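Side-chain contacts in SAM-dependent methyltransferase (Thiobacillus denitrificans, PDB 5EPE), which probably transfers a methyl group from S-adenosyl-L-methionine to a substrate, and is seen here with the by-product S-adenosyl-L-homocysteine bound: residues Leu125-Leu130 with Gly134-Gly139; Leu43-Gly48 with Val88-Gly93; Leu201-Trp206 with Ala221-Glu226. All coordinates share one frame; numbering follows the deposited sequence.

Contact 1. Residues Leu125-Leu130 with Gly134-Gly139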
loop_
_atom_site.group_PDB
_atom_site.type_symbol
_atom_site.label_atom_id
_atom_site.label_comp_id
_atom_site.label_asym_id
_atom_site.label_seq_id
_atom_site.Cartn_x
_atom_site.Cartn_y
_atom_site.Cartn_z
ATOM N N LEU A 125 -0.063 4.034 45.601
ATOM C CA LEU A 125 0.020 5.073 46.617
ATOM C C LEU A 125 -1.369 5.681 46.956
ATOM O O LEU A 125 -1.722 5.830 48.133
ATOM C CB LEU A 125 0.954 6.186 46.183
ATOM C CG LEU A 125 1.107 7.396 47.112
ATOM C CD1 LEU A 125 1.756 7.026 48.428
ATOM C CD2 LEU A 125 1.940 8.442 46.412
ATOM N N LEU A 126 -2.104 6.072 45.929
ATOM C CA LEU A 126 -3.413 6.721 46.065
ATOM C C LEU A 126 -4.393 5.790 46.784
ATOM O O LEU A 126 -5.195 6.223 47.620
ATOM C CB LEU A 126 -3.954 7.143 44.665
ATOM C CG LEU A 126 -3.184 8.277 43.968
ATOM C CD1 LEU A 126 -3.713 8.464 42.567
ATOM C CD2 LEU A 126 -3.339 9.580 44.741
ATOM N N ALA A 127 -4.335 4.507 46.443
ATOM C CA ALA A 127 -5.142 3.470 47.120
ATOM C C ALA A 127 -5.013 3.466 48.644
ATOM O O ALA A 127 -5.966 3.131 49.344
ATOM C CB ALA A 127 -4.789 2.104 46.563
ATOM N N GLN A 128 -3.850 3.852 49.165
ATOM C CA GLN A 128 -3.654 3.920 50.602
ATOM C C GLN A 128 -4.479 4.999 51.284
ATOM O O GLN A 128 -4.694 4.920 52.505
ATOM C CB GLN A 128 -2.194 4.125 50.936
ATOM C CG GLN A 128 -1.365 2.941 50.481
ATOM C CD GLN A 128 0.052 3.067 50.950
ATOM O OE1 GLN A 128 0.954 3.214 50.171
ATOM N NE2 GLN A 128 0.232 3.079 52.219
ATOM N N SER A 129 -4.891 6.014 50.520
ATOM C CA SER A 129 -5.698 7.112 51.055
ATOM C C SER A 129 -7.191 6.935 50.821
ATOM O O SER A 129 -7.982 7.766 51.274
ATOM C CB SER A 129 -5.246 8.443 50.457
ATOM O OG SER A 129 -3.903 8.772 50.874
ATOM N N LEU A 130 -7.575 5.864 50.138
ATOM C CA LEU A 130 -8.900 5.761 49.564
ATOM C C LEU A 130 -9.917 5.059 50.463
ATOM O O LEU A 130 -9.659 4.010 50.996
ATOM C CB LEU A 130 -8.853 5.031 48.221
ATOM C CG LEU A 130 -10.074 5.212 47.329
ATOM C CD1 LEU A 130 -10.175 6.613 46.734
ATOM C CD2 LEU A 130 -10.029 4.137 46.243
ATOM N N GLY A 134 -14.395 4.108 46.897
ATOM C CA GLY A 134 -13.954 5.363 46.303
ATOM C C GLY A 134 -13.366 5.160 44.920
ATOM O O GLY A 134 -13.263 4.022 44.398
ATOM N N ILE A 135 -12.997 6.288 44.318
ATOM C CA ILE A 135 -12.487 6.319 42.947
ATOM C C ILE A 135 -11.066 6.854 42.916
ATOM O O ILE A 135 -10.765 7.857 43.586
ATOM C CB ILE A 135 -13.391 7.206 42.078
ATOM C CG1 ILE A 135 -14.741 6.488 41.879
ATOM C CG2 ILE A 135 -12.769 7.516 40.721
ATOM C CD1 ILE A 135 -15.848 7.359 41.287
ATOM N N ILE A 136 -10.215 6.227 42.106
ATOM C CA ILE A 136 -8.865 6.731 41.836
ATOM C C ILE A 136 -8.908 7.390 40.433
ATOM O O ILE A 136 -9.478 6.798 39.493
ATOM C CB ILE A 136 -7.811 5.596 41.876
ATOM C CG1 ILE A 136 -7.717 5.066 43.316
ATOM C CG2 ILE A 136 -6.470 6.042 41.291
ATOM C CD1 ILE A 136 -6.937 3.773 43.535
ATOM N N LEU A 137 -8.318 8.578 40.336
ATOM C CA LEU A 137 -8.216 9.351 39.076
ATOM C C LEU A 137 -6.785 9.447 38.634
ATOM O O LEU A 137 -5.939 9.889 39.405
ATOM C CB LEU A 137 -8.711 10.775 39.218
ATOM C CG LEU A 137 -10.122 11.075 39.520
ATOM C CD1 LEU A 137 -10.348 12.594 39.379
ATOM C CD2 LEU A 137 -11.043 10.349 38.545
HETATM N N MSE A 138 -6.535 9.019 37.402
HETATM C CA MSE A 138 -5.198 9.107 36.782
HETATM C C MSE A 138 -5.310 9.870 35.486
HETATM O O MSE A 138 -6.097 9.505 34.613
HETATM C CB MSE A 138 -4.681 7.697 36.476
HETATM C CG MSE A 138 -4.464 6.827 37.743
HETATM SE SE MSE A 138 -3.076 7.611 38.945
HETATM C CE MSE A 138 -1.565 7.330 37.787
ATOM N N GLY A 139 -4.521 10.924 35.349
ATOM C CA GLY A 139 -4.467 11.766 34.161
ATOM C C GLY A 139 -3.159 11.362 33.450
ATOM O O GLY A 139 -2.059 11.501 34.008
#

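Contact 2. Residues Leu43-Gly48 with Val88-Gly93. With SAH (S-adenosyl-L-homocysteine), chain B.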
loop_
_atom_site.group_PDB
_atom_site.type_symbol
_atom_site.label_atom_id
_atom_site.label_comp_id
_atom_site.label_asym_id
_atom_site.label_seq_id
_atom_site.Cartn_x
_atom_site.Cartn_y
_atom_site.Cartn_z
ATOM N N LEU A 43 -2.801 14.828 44.301
ATOM C CA LEU A 43 -1.330 14.866 44.353
ATOM C C LEU A 43 -0.744 15.430 43.043
ATOM O O LEU A 43 -0.915 14.850 41.959
ATOM C CB LEU A 43 -0.774 13.476 44.571
ATOM C CG LEU A 43 -1.272 12.784 45.839
ATOM C CD1 LEU A 43 -0.513 11.493 46.068
ATOM C CD2 LEU A 43 -1.117 13.687 47.065
ATOM N N GLY A 44 0.002 16.525 43.164
ATOM C CA GLY A 44 0.467 17.289 42.013
ATOM C C GLY A 44 -0.647 18.160 41.493
ATOM O O GLY A 44 -0.984 18.129 40.280
ATOM N N SER A 45 -1.213 18.956 42.409
ATOM C CA SER A 45 -2.441 19.688 42.164
ATOM C C SER A 45 -2.326 20.981 41.309
ATOM O O SER A 45 -3.343 21.625 41.042
ATOM C CB SER A 45 -3.166 19.955 43.476
ATOM O OG SER A 45 -2.331 20.600 44.385
ATOM N N GLY A 46 -1.119 21.337 40.889
ATOM C CA GLY A 46 -0.909 22.458 39.994
ATOM C C GLY A 46 -1.383 23.732 40.642
ATOM O O GLY A 46 -1.000 24.025 41.806
ATOM N N SER A 47 -2.210 24.470 39.905
ATOM C CA SER A 47 -2.738 25.757 40.345
ATOM C C SER A 47 -4.136 25.607 40.983
ATOM O O SER A 47 -4.867 26.594 41.135
ATOM C CB SER A 47 -2.667 26.794 39.211
ATOM O OG SER A 47 -1.305 27.095 38.883
ATOM N N GLY A 48 -4.478 24.359 41.339
ATOM C CA GLY A 48 -5.641 24.030 42.140
ATOM C C GLY A 48 -6.936 24.171 41.409
ATOM O O GLY A 48 -7.982 24.216 42.039
ATOM N N VAL A 88 -11.163 23.799 50.525
ATOM C CA VAL A 88 -9.990 23.192 49.870
ATOM C C VAL A 88 -8.706 23.816 50.360
ATOM O O VAL A 88 -8.649 25.061 50.463
ATOM C CB VAL A 88 -10.085 23.238 48.324
ATOM C CG1 VAL A 88 -11.257 22.403 47.846
ATOM C CG2 VAL A 88 -10.281 24.646 47.803
ATOM N N LYS A 89 -7.721 22.962 50.680
ATOM C CA LYS A 89 -6.449 23.343 51.310
ATOM C C LYS A 89 -5.340 22.973 50.351
ATOM O O LYS A 89 -5.340 21.868 49.803
ATOM C CB LYS A 89 -6.226 22.533 52.601
ATOM C CG LYS A 89 -4.910 22.817 53.339
ATOM N N PHE A 90 -4.388 23.884 50.169
ATOM C CA PHE A 90 -3.225 23.653 49.297
ATOM C C PHE A 90 -1.941 23.664 50.072
ATOM O O PHE A 90 -1.702 24.599 50.891
ATOM C CB PHE A 90 -3.203 24.676 48.187
ATOM C CG PHE A 90 -4.398 24.563 47.333
ATOM C CD1 PHE A 90 -4.483 23.540 46.386
ATOM C CD2 PHE A 90 -5.495 25.389 47.537
ATOM C CE1 PHE A 90 -5.615 23.383 45.622
ATOM C CE2 PHE A 90 -6.628 25.232 46.762
ATOM C CZ PHE A 90 -6.702 24.228 45.811
ATOM N N ILE A 91 -1.122 22.642 49.839
ATOM C CA ILE A 91 0.100 22.483 50.582
ATOM C C ILE A 91 1.239 22.502 49.606
ATOM O O ILE A 91 1.218 21.760 48.615
ATOM C CB ILE A 91 0.127 21.169 51.365
ATOM C CG1 ILE A 91 -0.972 21.197 52.449
ATOM C CG2 ILE A 91 1.493 20.959 51.998
ATOM C CD1 ILE A 91 -1.151 19.887 53.209
ATOM N N HIS A 92 2.250 23.332 49.912
ATOM C CA HIS A 92 3.470 23.328 49.116
ATOM C C HIS A 92 4.395 22.231 49.625
ATOM O O HIS A 92 4.821 22.249 50.776
ATOM C CB HIS A 92 4.190 24.668 49.104
ATOM C CG HIS A 92 5.483 24.637 48.360
ATOM N ND1 HIS A 92 6.616 25.258 48.820
ATOM C CD2 HIS A 92 5.831 24.035 47.200
ATOM C CE1 HIS A 92 7.609 25.061 47.966
ATOM N NE2 HIS A 92 7.156 24.320 46.969
ATOM N N GLY A 93 4.712 21.269 48.759
ATOM C CA GLY A 93 5.616 20.176 49.134
ATOM C C GLY A 93 5.664 19.002 48.175
ATOM O O GLY A 93 4.993 18.988 47.161
HETATM N N SAH B . -2.801 18.327 38.155
HETATM C CA SAH B . -2.395 19.733 37.780
HETATM C CB SAH B . -0.903 19.801 37.515
HETATM C CG SAH B . -0.331 18.907 36.400
HETATM S SD SAH B . 1.318 19.352 35.919
HETATM C C SAH B . -3.162 20.269 36.592
HETATM O O SAH B . -3.709 19.473 35.805
HETATM O OXT SAH B . -3.255 21.496 36.375
HETATM C "C5'" SAH B . 2.426 18.407 37.006
HETATM C "C4'" SAH B . 2.464 19.026 38.406
HETATM O "O4'" SAH B . 3.206 18.177 39.293
HETATM C "C3'" SAH B . 3.118 20.418 38.469
HETATM O "O3'" SAH B . 2.174 21.325 39.069
HETATM C "C2'" SAH B . 4.356 20.246 39.354
HETATM O "O2'" SAH B . 4.578 21.351 40.217
HETATM C "C1'" SAH B . 3.952 19.050 40.173
HETATM N N9 SAH B . 4.986 18.203 40.787
HETATM C C8 SAH B . 6.117 17.717 40.190
HETATM N N7 SAH B . 6.776 16.925 41.007
HETATM C C5 SAH B . 6.019 16.905 42.184
HETATM C C6 SAH B . 6.195 16.262 43.438
HETATM N N6 SAH B . 7.262 15.464 43.666
HETATM N N1 SAH B . 5.261 16.428 44.409
HETATM C C2 SAH B . 4.203 17.234 44.155
HETATM N N3 SAH B . 3.957 17.906 43.012
HETATM C C4 SAH B . 4.910 17.689 42.047
#

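Contact 3. Residues Leu201-Trp206 with Ala221-Glu226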
loop_
_atom_site.group_PDB
_atom_site.type_symbol
_atom_site.label_atom_id
_atom_site.label_comp_id
_atom_site.label_asym_id
_atom_site.label_seq_id
_atom_site.Cartn_x
_atom_site.Cartn_y
_atom_site.Cartn_z
ATOM N N LEU A 201 2.262 32.552 23.987
ATOM C CA LEU A 201 2.016 33.958 24.332
ATOM C C LEU A 201 2.753 34.315 25.630
ATOM O O LEU A 201 3.372 35.357 25.741
ATOM C CB LEU A 201 0.503 34.198 24.458
ATOM C CG LEU A 201 0.098 35.639 24.796
ATOM C CD1 LEU A 201 0.641 36.593 23.765
ATOM C CD2 LEU A 201 -1.414 35.793 24.957
ATOM N N THR A 202 2.667 33.415 26.613
ATOM C CA THR A 202 3.361 33.600 27.857
ATOM C C THR A 202 4.890 33.795 27.635
ATOM O O THR A 202 5.495 34.701 28.193
ATOM C CB THR A 202 3.086 32.450 28.833
ATOM O OG1 THR A 202 1.669 32.391 29.071
ATOM C CG2 THR A 202 3.839 32.684 30.225
HETATM N N MSE A 203 5.481 32.904 26.863
HETATM C CA MSE A 203 6.893 32.966 26.555
HETATM C C MSE A 203 7.289 34.220 25.849
HETATM O O MSE A 203 8.322 34.806 26.165
HETATM C CB MSE A 203 7.348 31.769 25.741
HETATM C CG MSE A 203 7.515 30.518 26.570
HETATM SE SE MSE A 203 8.163 29.051 25.328
HETATM C CE MSE A 203 6.478 28.684 24.663
ATOM N N ARG A 204 6.500 34.656 24.877
ATOM C CA ARG A 204 6.848 35.862 24.139
ATOM C C ARG A 204 6.810 37.106 25.003
ATOM O O ARG A 204 7.737 37.956 24.926
ATOM C CB ARG A 204 5.915 36.088 22.931
ATOM C CG ARG A 204 6.199 37.365 22.122
ATOM C CD ARG A 204 7.652 37.404 21.602
ATOM N NE ARG A 204 7.945 38.719 21.100
ATOM C CZ ARG A 204 7.801 39.136 19.844
ATOM N NH1 ARG A 204 7.450 38.344 18.837
ATOM N NH2 ARG A 204 8.075 40.388 19.590
ATOM N N ARG A 205 5.748 37.244 25.795
ATOM C CA ARG A 205 5.644 38.361 26.733
ATOM C C ARG A 205 6.754 38.332 27.777
ATOM O O ARG A 205 7.278 39.362 28.163
ATOM C CB ARG A 205 4.281 38.346 27.406
ATOM C CG ARG A 205 3.191 38.819 26.449
ATOM C CD ARG A 205 1.815 38.724 27.055
ATOM N NE ARG A 205 0.873 39.321 26.132
ATOM C CZ ARG A 205 -0.417 39.484 26.373
ATOM N NH1 ARG A 205 -0.911 39.093 27.517
ATOM N NH2 ARG A 205 -1.205 40.044 25.447
ATOM N N TRP A 206 7.124 37.150 28.236
ATOM C CA TRP A 206 8.290 37.031 29.144
ATOM C C TRP A 206 9.595 37.491 28.478
ATOM O O TRP A 206 10.377 38.263 29.046
ATOM C CB TRP A 206 8.428 35.593 29.658
ATOM C CG TRP A 206 9.515 35.449 30.647
ATOM C CD1 TRP A 206 9.432 35.638 31.992
ATOM C CD2 TRP A 206 10.866 35.114 30.352
ATOM N NE1 TRP A 206 10.675 35.406 32.570
ATOM C CE2 TRP A 206 11.572 35.097 31.572
ATOM C CE3 TRP A 206 11.556 34.821 29.165
ATOM C CZ2 TRP A 206 12.927 34.768 31.640
ATOM C CZ3 TRP A 206 12.933 34.492 29.239
ATOM C CH2 TRP A 206 13.587 34.472 30.462
ATOM N N ALA A 221 14.617 30.125 21.452
ATOM C CA ALA A 221 14.677 28.887 20.620
ATOM C C ALA A 221 13.393 28.030 20.702
ATOM O O ALA A 221 12.896 27.564 19.679
ATOM C CB ALA A 221 15.891 28.049 21.010
ATOM N N GLN A 222 12.856 27.851 21.914
ATOM C CA GLN A 222 11.597 27.131 22.091
ATOM C C GLN A 222 10.398 27.793 21.361
ATOM O O GLN A 222 9.603 27.137 20.665
ATOM C CB GLN A 222 11.279 26.945 23.569
ATOM C CG GLN A 222 12.219 25.955 24.212
ATOM C CD GLN A 222 11.805 25.513 25.599
ATOM O OE1 GLN A 222 10.620 25.339 25.885
ATOM N NE2 GLN A 222 12.799 25.281 26.459
ATOM N N LEU A 223 10.306 29.104 21.469
ATOM C CA LEU A 223 9.191 29.822 20.891
ATOM C C LEU A 223 9.170 29.702 19.368
ATOM O O LEU A 223 8.125 29.512 18.773
ATOM C CB LEU A 223 9.275 31.300 21.293
ATOM C CG LEU A 223 8.094 32.154 20.920
ATOM C CD1 LEU A 223 6.743 31.593 21.417
ATOM C CD2 LEU A 223 8.377 33.571 21.413
ATOM N N SER A 224 10.347 29.838 18.769
ATOM C CA SER A 224 10.544 29.648 17.356
ATOM C C SER A 224 10.129 28.264 16.849
ATOM O O SER A 224 9.461 28.147 15.843
ATOM C CB SER A 224 12.044 29.787 17.018
ATOM O OG SER A 224 12.427 31.125 17.173
ATOM N N SER A 225 10.491 27.239 17.600
ATOM C CA SER A 225 10.313 25.859 17.115
ATOM C C SER A 225 8.998 25.194 17.538
ATOM O O SER A 225 8.514 24.275 16.854
ATOM C CB SER A 225 11.499 24.997 17.561
ATOM O OG SER A 225 11.545 24.907 18.955
ATOM N N GLU A 226 8.392 25.664 18.622
ATOM C CA GLU A 226 7.302 24.919 19.196
ATOM C C GLU A 226 6.034 24.727 18.344
ATOM O O GLU A 226 5.491 23.647 18.421
ATOM C CB GLU A 226 6.932 25.424 20.601
ATOM C CG GLU A 226 7.787 24.770 21.678
ATOM C CD GLU A 226 7.487 23.279 21.810
ATOM O OE1 GLU A 226 6.284 22.868 21.935
ATOM O OE2 GLU A 226 8.465 22.499 21.749
#

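Contact 1. Residues Leu125-Leu130 with Gly134-Gly139
The carbonyl O of Leu-126 accepts a bond from Ser-129 N at 2.9 Å. A type I beta turn from Ala-127 to Leu-130 then sends the chain toward strand 134-143. This is the closing part of a beta-alpha-beta crossover in the Rossmann-like methyltransferase fold: the helix links the parallel strands 104-110 and 134-143 and packs on the sheet.

No hydrogen bond joins the two segments. Their contact is made by aliphatic branches. Leu-126 lays its side chain obliquely over Ile-136, with CD1 3.9 Å from Ile-136 CG2. The same CD1 lies 3.8 Å from SE of selenomethionine Met-138, whose chain bends at chi2 and chi3. Ile-136 CD1 goes the other way and meets CB of Ala-127 at 4.1 Å. Leu-126 also rests on Ala-107 and Cys-109 of strand 104-110.

Leu-130 closes the end nearest the turn. Its CG stands opposite the backbone N (chi1 -163°), which carries the branch toward the strand. CD2 sits 3.8 Å from Ile-136 CG1. An alanine here would keep neither methyl, and this would probably open a gap above Gly-134 and deprive Ile-136 CG1 of its neighbour. Gly-134 has no side chain, and Leu-130 CD1 passes over it to reach Ile-135 O at 3.4 Å.

Contact 2. Residues Leu43-Gly48 with Val88-Gly93
The Phe-90 ring has Ser-45 OG at its edge, near the ring plane, 4.2 Å from CD1. Gly-48 meets the same ring obliquely, its CA 3.5 Å from Phe-90 CE1. Phe-90 projects from strand 88-92 toward the loop, with CG beside its backbone N (chi1 -62°). The loop is the glycine-rich motif that follows the first strand of Rossmann-like methyltransferases, here Gly-44, Ser-45, Gly-46, Ser-47 and Gly-48. It joins strand 39-43 to helix 49-58, and Gly-48 is the N-cap of that helix. Leu-51 and Cys-52 of the helix, with Ala-75 of helix 69-82, also pack on Phe-90.

The three glycines all have positive phi. At Gly-48 there is a further reason for a bare CA: a CB would fall 2.7 Å from Phe-90 CE1. Ser-45 and Gly-48 are the ends of a type II' beta turn, closed by the bond from Gly-48 N to Ser-45 O at 3.0 Å. The Ser-45 hydroxyl lies between its own backbone N and carbonyl carbon (chi1 55°), which directs it to the ring edge.

While Phe-90 packs against the turn, other atoms of the loop meet S-adenosyl-L-homocysteine. The ligand's amino N donates to Gly-44 O at 2.8 Å. Gly-46 CA comes 3.4 Å from O3' of the ribose. A side chain there would run into the ligand's CA. Asp-66 ties loop and ligand together, with OD1 bonded to Gly-46 N and OD2 to the ligand. The strand segment reaches the ligand at its far end, where Gly-93 O lies 3.6 Å from C2 of the adenine.

Contact 3. Residues Leu201-Trp206 with Ala221-Glu226
Helix 189-209 and helix 216-237 form an antiparallel helical hairpin, and this contact is one layer of their interface. The short segments approach to 10.0 Å between axes, with a signed crossing angle of -145°. No hydrogen bond joins them, and the contact is mostly apolar.

Selenomethionine Met-203 reaches out from the first helix and bends at chi3. Its SE passes CB of Gln-222 at 4.2 Å, the two side chains crossing at about a right angle. Its CE turns to CD1 of Leu-223, 4.4 Å away. Leu-223 CD2 lies 3.8 Å from Arg-204 CB. It also meets Arg-204 CD, so the aliphatic part of the arginine serves as apolar surface.

The guanidinium goes elsewhere. Arg-204 NE forms a salt bridge with Asp-208 one turn on, and NH1 forms another with Asp-180 of the third subunit. Met-203 also packs on Thr-10 of helix 5-11. Strands 179-186 and 238-247 of the third subunit meet the hairpin at Arg-204, and Asp-180 of that subunit also packs on Leu-223.

Contacts 1 and 2 reach the same sheet and touch directly. Leu-43 CD1, at the end of strand 39-43, lies 3.7 Å from Leu-126 CD2, although the contact centres are about 16 Å apart. Contact 2 forms part of the S-adenosyl-L-homocysteine pocket. Contact 1 lies farther off, the Leu-137 side chain about 10 Å from the ligand. Contact 3 is remote from the annotated sites. Its centre is about 27 Å from that of contact 2 and about 36 Å from that of contact 1. Between subunits the two ends do meet: Ile-135 of contact 1 packs on Arg-205 of the second subunit, a residue of that copy's contact 3.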